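PDB 5JLV: synaptic vesicle glycoprotein 2C from Homo sapiens, which is a synaptic vesicle membrane glycoprotein whose luminal domain probably serves as a neuronal receptor for botulinum neurotoxin A. Local coordinates for residues C[61-72]-C[81-92]. Residues are numbered along the deposited sequence; the frame is centred on the assembly and turned at random.
Sequences TFKDSVFKSCTF and YFKNCTFIDTVF. With NAG (2-acetamido-2-deoxy-beta-D-glucopyranose), chain M.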
ATOM      1  N   THR C  61     -21.082   5.461 -31.652  1.00 36.91           N
ATOM      2  CA  THR C  61     -21.279   6.194 -30.409  1.00 38.87           C
ATOM      3  C   THR C  61     -21.992   5.334 -29.363  1.00 39.35           C
ATOM      4  O   THR C  61     -23.018   4.716 -29.649  1.00 39.11           O
ATOM      5  CB  THR C  61     -22.051   7.507 -30.631  1.00 38.70           C
ATOM      6  OG1 THR C  61     -21.271   8.366 -31.467  1.00 43.90           O
ATOM      7  CG2 THR C  61     -22.308   8.214 -29.306  1.00 40.20           C
ATOM      8  N   PHE C  62     -21.409   5.282 -28.170  1.00 33.42           N
ATOM      9  CA  PHE C  62     -22.092   4.805 -26.980  1.00 34.93           C
ATOM     10  C   PHE C  62     -22.518   6.026 -26.179  1.00 34.32           C
ATOM     11  O   PHE C  62     -21.717   6.931 -25.958  1.00 38.85           O
ATOM     12  CB  PHE C  62     -21.145   3.949 -26.127  1.00 31.68           C
ATOM     13  CG  PHE C  62     -20.781   2.633 -26.747  1.00 36.37           C
ATOM     14  CD1 PHE C  62     -19.662   2.517 -27.563  1.00 33.23           C
ATOM     15  CD2 PHE C  62     -21.536   1.492 -26.484  1.00 40.34           C
ATOM     16  CE1 PHE C  62     -19.318   1.300 -28.125  1.00 34.53           C
ATOM     17  CE2 PHE C  62     -21.196   0.269 -27.046  1.00 37.97           C
ATOM     18  CZ  PHE C  62     -20.085   0.176 -27.874  1.00 36.48           C
ATOM     19  N   LYS C  63     -23.762   6.054 -25.734  1.00 34.12           N
ATOM     20  CA  LYS C  63     -24.260   7.186 -24.969  1.00 34.57           C
ATOM     21  C   LYS C  63     -25.052   6.713 -23.753  1.00 40.94           C
ATOM     22  O   LYS C  63     -25.830   5.758 -23.848  1.00 42.05           O
ATOM     23  CB  LYS C  63     -25.090   8.100 -25.882  1.00 38.40           C
ATOM     24  CG  LYS C  63     -25.874   9.196 -25.188  1.00 52.94           C
ATOM     25  CD  LYS C  63     -26.576  10.100 -26.210  1.00 65.41           C
ATOM     26  CE  LYS C  63     -27.041   9.320 -27.439  1.00 71.03           C
ATOM     27  NZ  LYS C  63     -28.137  10.001 -28.180  1.00 78.52           N
ATOM     28  N   ASP C  64     -24.827   7.366 -22.607  1.00 36.98           N
ATOM     29  CA  ASP C  64     -25.526   7.050 -21.341  1.00 39.44           C
ATOM     30  C   ASP C  64     -25.394   5.574 -20.966  1.00 34.21           C
ATOM     31  O   ASP C  64     -26.356   4.949 -20.548  1.00 37.80           O
ATOM     32  CB  ASP C  64     -27.020   7.438 -21.399  1.00 44.45           C
ATOM     33  CG  ASP C  64     -27.244   8.890 -21.768  1.00 54.40           C
ATOM     34  OD1 ASP C  64     -26.417   9.749 -21.409  1.00 50.98           O
ATOM     35  OD2 ASP C  64     -28.268   9.179 -22.418  1.00 68.43           O
ATOM     36  N   SER C  65     -24.200   5.026 -21.136  1.00 31.75           N
ATOM     37  CA  SER C  65     -23.991   3.607 -20.959  1.00 36.44           C
ATOM     38  C   SER C  65     -23.051   3.339 -19.811  1.00 35.42           C
ATOM     39  O   SER C  65     -22.261   4.207 -19.426  1.00 38.66           O
ATOM     40  CB  SER C  65     -23.458   2.982 -22.250  1.00 40.94           C
ATOM     41  OG  SER C  65     -24.464   2.984 -23.250  1.00 49.09           O
ATOM     42  N   VAL C  66     -23.160   2.142 -19.247  1.00 33.03           N
ATOM     43  CA  VAL C  66     -22.302   1.707 -18.155  1.00 36.13           C
ATOM     44  C   VAL C  66     -21.487   0.484 -18.609  1.00 32.18           C
ATOM     45  O   VAL C  66     -22.032  -0.457 -19.180  1.00 32.21           O
ATOM     46  CB  VAL C  66     -23.118   1.387 -16.880  1.00 39.41           C
ATOM     47  CG1 VAL C  66     -22.216   0.819 -15.778  1.00 34.22           C
ATOM     48  CG2 VAL C  66     -23.837   2.636 -16.385  1.00 40.57           C
ATOM     49  N   PHE C  67     -20.181   0.532 -18.390  1.00 28.73           N
ATOM     50  CA  PHE C  67     -19.313  -0.610 -18.665  1.00 30.34           C
ATOM     51  C   PHE C  67     -18.718  -1.090 -17.347  1.00 31.57           C
ATOM     52  O   PHE C  67     -17.918  -0.375 -16.723  1.00 32.71           O
ATOM     53  CB  PHE C  67     -18.195  -0.232 -19.655  1.00 28.40           C
ATOM     54  CG  PHE C  67     -18.692   0.204 -21.006  1.00 30.69           C
ATOM     55  CD1 PHE C  67     -19.137   1.511 -21.215  1.00 29.55           C
ATOM     56  CD2 PHE C  67     -18.691  -0.682 -22.084  1.00 32.15           C
ATOM     57  CE1 PHE C  67     -19.592   1.918 -22.464  1.00 35.86           C
ATOM     58  CE2 PHE C  67     -19.156  -0.286 -23.335  1.00 33.27           C
ATOM     59  CZ  PHE C  67     -19.602   1.020 -23.525  1.00 33.58           C
ATOM     60  N   LYS C  68     -19.127  -2.287 -16.915  1.00 29.04           N
ATOM     61  CA  LYS C  68     -18.604  -2.902 -15.681  1.00 31.43           C
ATOM     62  C   LYS C  68     -17.714  -4.126 -15.962  1.00 33.54           C
ATOM     63  O   LYS C  68     -18.149  -5.076 -16.611  1.00 30.16           O
ATOM     64  CB  LYS C  68     -19.750  -3.301 -14.737  1.00 32.98           C
ATOM     65  CG  LYS C  68     -19.288  -3.549 -13.301  1.00 50.79           C
ATOM     66  CD  LYS C  68     -20.400  -4.091 -12.401  1.00 65.48           C
ATOM     67  CE  LYS C  68     -21.180  -2.977 -11.705  1.00 67.53           C
ATOM     68  NZ  LYS C  68     -21.967  -2.135 -12.658  1.00 66.87           N
ATOM     69  N   SER C  69     -16.477  -4.095 -15.446  1.00 27.00           N
ATOM     70  CA  SER C  69     -15.523  -5.212 -15.585  1.00 33.69           C
ATOM     71  C   SER C  69     -15.336  -5.619 -17.035  1.00 30.42           C
ATOM     72  O   SER C  69     -15.246  -6.804 -17.342  1.00 29.98           O
ATOM     73  CB  SER C  69     -15.960  -6.431 -14.759  1.00 35.81           C
ATOM     74  OG  SER C  69     -16.147  -6.062 -13.420  1.00 40.17           O
ATOM     75  N   CYS C  70     -15.308  -4.631 -17.925  1.00 30.60           N
ATOM     76  CA  CYS C  70     -15.076  -4.903 -19.325  1.00 25.26           C
ATOM     77  C   CYS C  70     -13.590  -4.870 -19.613  1.00 33.07           C
ATOM     78  O   CYS C  70     -12.801  -4.381 -18.790  1.00 31.29           O
ATOM     79  CB  CYS C  70     -15.847  -3.925 -20.198  1.00 28.56           C
ATOM     80  SG  CYS C  70     -17.641  -4.191 -20.120  1.00 35.41           S
ATOM     81  N   THR C  71     -13.210  -5.459 -20.745  1.00 30.29           N
ATOM     82  CA  THR C  71     -11.845  -5.404 -21.260  1.00 31.04           C
ATOM     83  C   THR C  71     -11.898  -4.912 -22.700  1.00 27.26           C
ATOM     84  O   THR C  71     -12.608  -5.490 -23.537  1.00 36.59           O
ATOM     85  CB  THR C  71     -11.172  -6.795 -21.232  1.00 36.15           C
ATOM     86  OG1 THR C  71     -11.130  -7.288 -19.890  1.00 39.93           O
ATOM     87  CG2 THR C  71      -9.747  -6.736 -21.790  1.00 37.93           C
ATOM     88  N   PHE C  72     -11.186  -3.823 -22.972  1.00 28.81           N
ATOM     89  CA  PHE C  72     -10.934  -3.370 -24.337  1.00 28.52           C
ATOM     90  C   PHE C  72      -9.479  -3.676 -24.643  1.00 37.35           C
ATOM     91  O   PHE C  72      -8.578  -3.176 -23.958  1.00 35.16           O
ATOM     92  CB  PHE C  72     -11.198  -1.869 -24.474  1.00 26.94           C
ATOM     93  CG  PHE C  72     -12.659  -1.481 -24.363  1.00 33.48           C
ATOM     94  CD1 PHE C  72     -13.266  -1.312 -23.108  1.00 34.70           C
ATOM     95  CD2 PHE C  72     -13.424  -1.259 -25.505  1.00 27.31           C
ATOM     96  CE1 PHE C  72     -14.607  -0.940 -23.009  1.00 28.25           C
ATOM     97  CE2 PHE C  72     -14.766  -0.886 -25.406  1.00 29.65           C
ATOM     98  CZ  PHE C  72     -15.356  -0.728 -24.162  1.00 29.55           C
ATOM     99  N   TYR C  81     -17.080   7.722 -30.189  1.00 32.65           N
ATOM    100  CA  TYR C  81     -17.239   8.477 -28.948  1.00 35.88           C
ATOM    101  C   TYR C  81     -18.027   7.715 -27.893  1.00 38.31           C
ATOM    102  O   TYR C  81     -19.011   7.035 -28.197  1.00 30.15           O
ATOM    103  CB  TYR C  81     -17.973   9.769 -29.209  1.00 35.57           C
ATOM    104  CG  TYR C  81     -17.226  10.818 -29.997  1.00 36.36           C
ATOM    105  CD1 TYR C  81     -16.338  11.689 -29.362  1.00 36.27           C
ATOM    106  CD2 TYR C  81     -17.469  10.998 -31.356  1.00 32.84           C
ATOM    107  CE1 TYR C  81     -15.684  12.687 -30.072  1.00 35.61           C
ATOM    108  CE2 TYR C  81     -16.822  11.986 -32.070  1.00 34.30           C
ATOM    109  CZ  TYR C  81     -15.931  12.830 -31.423  1.00 37.22           C
ATOM    110  OH  TYR C  81     -15.297  13.835 -32.123  1.00 38.36           O
ATOM    111  N   PHE C  82     -17.598   7.880 -26.647  1.00 34.05           N
ATOM    112  CA  PHE C  82     -18.356   7.480 -25.483  1.00 33.48           C
ATOM    113  C   PHE C  82     -18.836   8.747 -24.794  1.00 32.04           C
ATOM    114  O   PHE C  82     -18.027   9.493 -24.245  1.00 36.05           O
ATOM    115  CB  PHE C  82     -17.459   6.682 -24.536  1.00 29.04           C
ATOM    116  CG  PHE C  82     -16.894   5.435 -25.145  1.00 31.30           C
ATOM    117  CD1 PHE C  82     -15.695   5.472 -25.861  1.00 35.07           C
ATOM    118  CD2 PHE C  82     -17.536   4.215 -24.979  1.00 32.25           C
ATOM    119  CE1 PHE C  82     -15.171   4.313 -26.425  1.00 34.16           C
ATOM    120  CE2 PHE C  82     -17.009   3.048 -25.533  1.00 32.80           C
ATOM    121  CZ  PHE C  82     -15.837   3.101 -26.261  1.00 33.81           C
ATOM    122  N   LYS C  83     -20.146   8.993 -24.843  1.00 30.43           N
ATOM    123  CA  LYS C  83     -20.752  10.216 -24.302  1.00 36.49           C
ATOM    124  C   LYS C  83     -21.567   9.925 -23.042  1.00 41.28           C
ATOM    125  O   LYS C  83     -22.512   9.127 -23.079  1.00 33.15           O
ATOM    126  CB  LYS C  83     -21.649  10.876 -25.355  1.00 41.71           C
ATOM    127  CG  LYS C  83     -20.933  11.248 -26.646  1.00 53.57           C
ATOM    128  CD  LYS C  83     -21.870  11.892 -27.670  1.00 58.21           C
ATOM    129  CE  LYS C  83     -21.225  11.952 -29.054  1.00 56.17           C
ATOM    130  NZ  LYS C  83     -22.046  12.684 -30.060  1.00 56.36           N
ATOM    131  N   ASN C  84     -21.196  10.564 -21.929  1.00 34.60           N
ATOM    132  CA  ASN C  84     -21.893  10.376 -20.647  1.00 37.97           C
ATOM    133  C   ASN C  84     -21.905   8.903 -20.231  1.00 34.61           C
ATOM    134  O   ASN C  84     -22.912   8.373 -19.758  1.00 39.14           O
ATOM    135  CB  ASN C  84     -23.324  10.943 -20.720  1.00 41.93           C
ATOM    136  CG  ASN C  84     -23.952  11.142 -19.354  1.00 51.32           C
ATOM    137  OD1 ASN C  84     -23.265  11.390 -18.363  1.00 49.82           O
ATOM    138  ND2 ASN C  84     -25.275  11.041 -19.301  1.00 69.34           N
ATOM    139  N   CYS C  85     -20.775   8.240 -20.435  1.00 29.77           N
ATOM    140  CA  CYS C  85     -20.640   6.854 -20.054  1.00 29.31           C
ATOM    141  C   CYS C  85     -19.885   6.723 -18.741  1.00 32.40           C
ATOM    142  O   CYS C  85     -19.068   7.579 -18.401  1.00 33.18           O
ATOM    143  CB  CYS C  85     -19.977   6.052 -21.183  1.00 26.49           C
ATOM    144  SG  CYS C  85     -21.070   5.875 -22.636  1.00 32.13           S
ATOM    145  N   THR C  86     -20.206   5.676 -17.981  1.00 33.56           N
ATOM    146  CA  THR C  86     -19.460   5.334 -16.782  1.00 33.21           C
ATOM    147  C   THR C  86     -18.707   4.015 -16.981  1.00 34.07           C
ATOM    148  O   THR C  86     -19.278   3.010 -17.434  1.00 29.74           O
ATOM    149  CB  THR C  86     -20.386   5.245 -15.560  1.00 33.35           C
ATOM    150  OG1 THR C  86     -21.120   6.464 -15.452  1.00 35.57           O
ATOM    151  CG2 THR C  86     -19.580   5.025 -14.282  1.00 32.29           C
ATOM    152  N   PHE C  87     -17.419   4.033 -16.665  1.00 26.05           N
ATOM    153  CA  PHE C  87     -16.598   2.832 -16.752  1.00 25.46           C
ATOM    154  C   PHE C  87     -16.143   2.446 -15.355  1.00 31.29           C
ATOM    155  O   PHE C  87     -15.567   3.274 -14.628  1.00 27.13           O
ATOM    156  CB  PHE C  87     -15.383   3.080 -17.635  1.00 24.58           C
ATOM    157  CG  PHE C  87     -15.722   3.519 -19.020  1.00 25.02           C
ATOM    158  CD1 PHE C  87     -15.889   4.868 -19.313  1.00 21.97           C
ATOM    159  CD2 PHE C  87     -15.855   2.586 -20.041  1.00 31.32           C
ATOM    160  CE1 PHE C  87     -16.193   5.280 -20.599  1.00 32.18           C
ATOM    161  CE2 PHE C  87     -16.170   2.984 -21.332  1.00 29.70           C
ATOM    162  CZ  PHE C  87     -16.339   4.336 -21.610  1.00 30.02           C
ATOM    163  N   ILE C  88     -16.414   1.191 -14.994  1.00 27.32           N
ATOM    164  CA  ILE C  88     -16.138   0.658 -13.657  1.00 25.98           C
ATOM    165  C   ILE C  88     -15.276  -0.598 -13.771  1.00 25.69           C
ATOM    166  O   ILE C  88     -15.614  -1.506 -14.527  1.00 30.64           O
ATOM    167  CB  ILE C  88     -17.450   0.292 -12.920  1.00 27.95           C
ATOM    168  CG1 ILE C  88     -18.302   1.554 -12.674  1.00 30.34           C
ATOM    169  CG2 ILE C  88     -17.157  -0.432 -11.597  1.00 30.70           C
ATOM    170  CD1 ILE C  88     -19.788   1.279 -12.587  1.00 32.19           C
ATOM    171  N   ASP C  89     -14.182  -0.655 -13.004  1.00 20.89           N
ATOM    172  CA  ASP C  89     -13.300  -1.842 -12.969  1.00 23.88           C
ATOM    173  C   ASP C  89     -12.953  -2.362 -14.384  1.00 26.51           C
ATOM    174  O   ASP C  89     -12.933  -3.574 -14.631  1.00 31.35           O
ATOM    175  CB  ASP C  89     -13.943  -2.985 -12.154  1.00 31.98           C
ATOM    176  CG  ASP C  89     -14.225  -2.611 -10.690  1.00 46.66           C
ATOM    177  OD1 ASP C  89     -13.820  -1.522 -10.209  1.00 39.84           O
ATOM    178  OD2 ASP C  89     -14.858  -3.438 -10.006  1.00 58.12           O
ATOM    179  N   THR C  90     -12.721  -1.441 -15.311  1.00 26.52           N
ATOM    180  CA  THR C  90     -12.574  -1.792 -16.717  1.00 26.49           C
ATOM    181  C   THR C  90     -11.120  -1.597 -17.123  1.00 28.79           C
ATOM    182  O   THR C  90     -10.424  -0.716 -16.596  1.00 29.26           O
ATOM    183  CB  THR C  90     -13.567  -0.986 -17.592  1.00 31.47           C
ATOM    184  OG1 THR C  90     -14.890  -1.480 -17.373  1.00 25.98           O
ATOM    185  CG2 THR C  90     -13.239  -1.076 -19.102  1.00 30.89           C
ATOM    186  N   VAL C  91     -10.650  -2.456 -18.021  1.00 28.96           N
ATOM    187  CA  VAL C  91      -9.257  -2.438 -18.459  1.00 27.22           C
ATOM    188  C   VAL C  91      -9.188  -2.021 -19.921  1.00 31.72           C
ATOM    189  O   VAL C  91      -9.925  -2.546 -20.770  1.00 30.83           O
ATOM    190  CB  VAL C  91      -8.603  -3.815 -18.269  1.00 34.87           C
ATOM    191  CG1 VAL C  91      -7.185  -3.835 -18.841  1.00 32.37           C
ATOM    192  CG2 VAL C  91      -8.614  -4.196 -16.791  1.00 31.58           C
ATOM    193  N   PHE C  92      -8.323  -1.049 -20.198  1.00 23.98           N
ATOM    194  CA  PHE C  92      -8.051  -0.613 -21.551  1.00 22.29           C
ATOM    195  C   PHE C  92      -6.603  -0.972 -21.885  1.00 28.77           C
ATOM    196  O   PHE C  92      -5.655  -0.291 -21.459  1.00 27.21           O
ATOM    197  CB  PHE C  92      -8.293   0.890 -21.684  1.00 27.20           C
ATOM    198  CG  PHE C  92      -9.692   1.320 -21.290  1.00 29.86           C
ATOM    199  CD1 PHE C  92      -9.972   1.730 -19.986  1.00 31.01           C
ATOM    200  CD2 PHE C  92     -10.722   1.313 -22.220  1.00 29.46           C
ATOM    201  CE1 PHE C  92     -11.261   2.128 -19.626  1.00 30.98           C
ATOM    202  CE2 PHE C  92     -12.015   1.713 -21.864  1.00 25.90           C
ATOM    203  CZ  PHE C  92     -12.279   2.111 -20.566  1.00 28.40           C
TER
HETATM  204  C1  NAG M 605     -26.149  11.199 -18.186  1.00 63.53           C
HETATM  205  C2  NAG M 605     -26.969  12.475 -18.338  1.00 79.05           C
HETATM  206  C3  NAG M 605     -27.776  12.758 -17.076  1.00 88.77           C
HETATM  207  C4  NAG M 605     -28.544  11.518 -16.630  1.00 88.75           C
HETATM  208  C5  NAG M 605     -27.630  10.299 -16.582  1.00 86.20           C
HETATM  209  C6  NAG M 605     -28.413   9.046 -16.210  1.00 89.40           C
HETATM  210  C7  NAG M 605     -26.162  14.246 -19.786  1.00 75.39           C
HETATM  211  C8  NAG M 605     -25.328  15.491 -19.881  1.00 68.52           C
HETATM  212  N2  NAG M 605     -26.095  13.596 -18.628  1.00 77.76           N
HETATM  213  O3  NAG M 605     -28.699  13.824 -17.330  1.00 93.57           O
HETATM  214  O4  NAG M 605     -29.105  11.746 -15.333  1.00 90.05           O
HETATM  215  O5  NAG M 605     -27.013  10.116 -17.855  1.00 77.25           O
HETATM  216  O6  NAG M 605     -27.785   7.900 -16.796  1.00 89.61           O
HETATM  217  O7  NAG M 605     -26.856  13.858 -20.710  1.00 82.30           O
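Phe67 and Phe87 lie side by side inside a right-handed quadrilateral beta-helix of pentapeptide repeats, where residues 61-72 and 81-92 form matching parts of successive coils. The strands run parallel in register, with matching CA atoms mostly about 4.8 Å apart. The interior is tightly packed. Phe67 CD1 comes within 3.3 Å of Phe87 CE2, and their planes differ by 12°. The two rings are displaced, with little of one lying over the other. Phe62 with Phe82 and Phe72 with Phe92 repeat this pattern. Phe82 also turns its edge toward the face of Phe67, with planes at 77°. Phe67 stacks on Tyr47 and Phe87 on Phe107 in the neighbouring coils.

Backbone bonds such as Phe67 N to Thr86 O (2.8 Å) join the coils. At the turns, side chains add to the backbone bonds. Thr90 OG1 lies beside its own backbone N (chi1 -72°). There it accepts from Cys70 N at 3.2 Å and donates to Ile88 O. That carbonyl also takes Ser69 N. The equivalent Cys85 SG receives a weak bond from Ser65 N, 3.6 Å away.

The outer side is looser. Val66 CG1 meets Ile88 CD1 at 4.0 Å, and Lys68 reaches out to a salt bridge with Glu46. Asn84 carries an N-linked NAG on ND2. The same nitrogen donates to Asp64 OD1 at 2.7 Å, on the anti side but well out of the carboxylate plane. This bond should restrict rotation of the glycan stem. Basic side chains of another protein chain hydrogen-bond Cys70 O and Asp89 O. The chemistry thus divides: aromatic packing fills the core, while the outer face mixes aliphatic, charged and glycosylated residues.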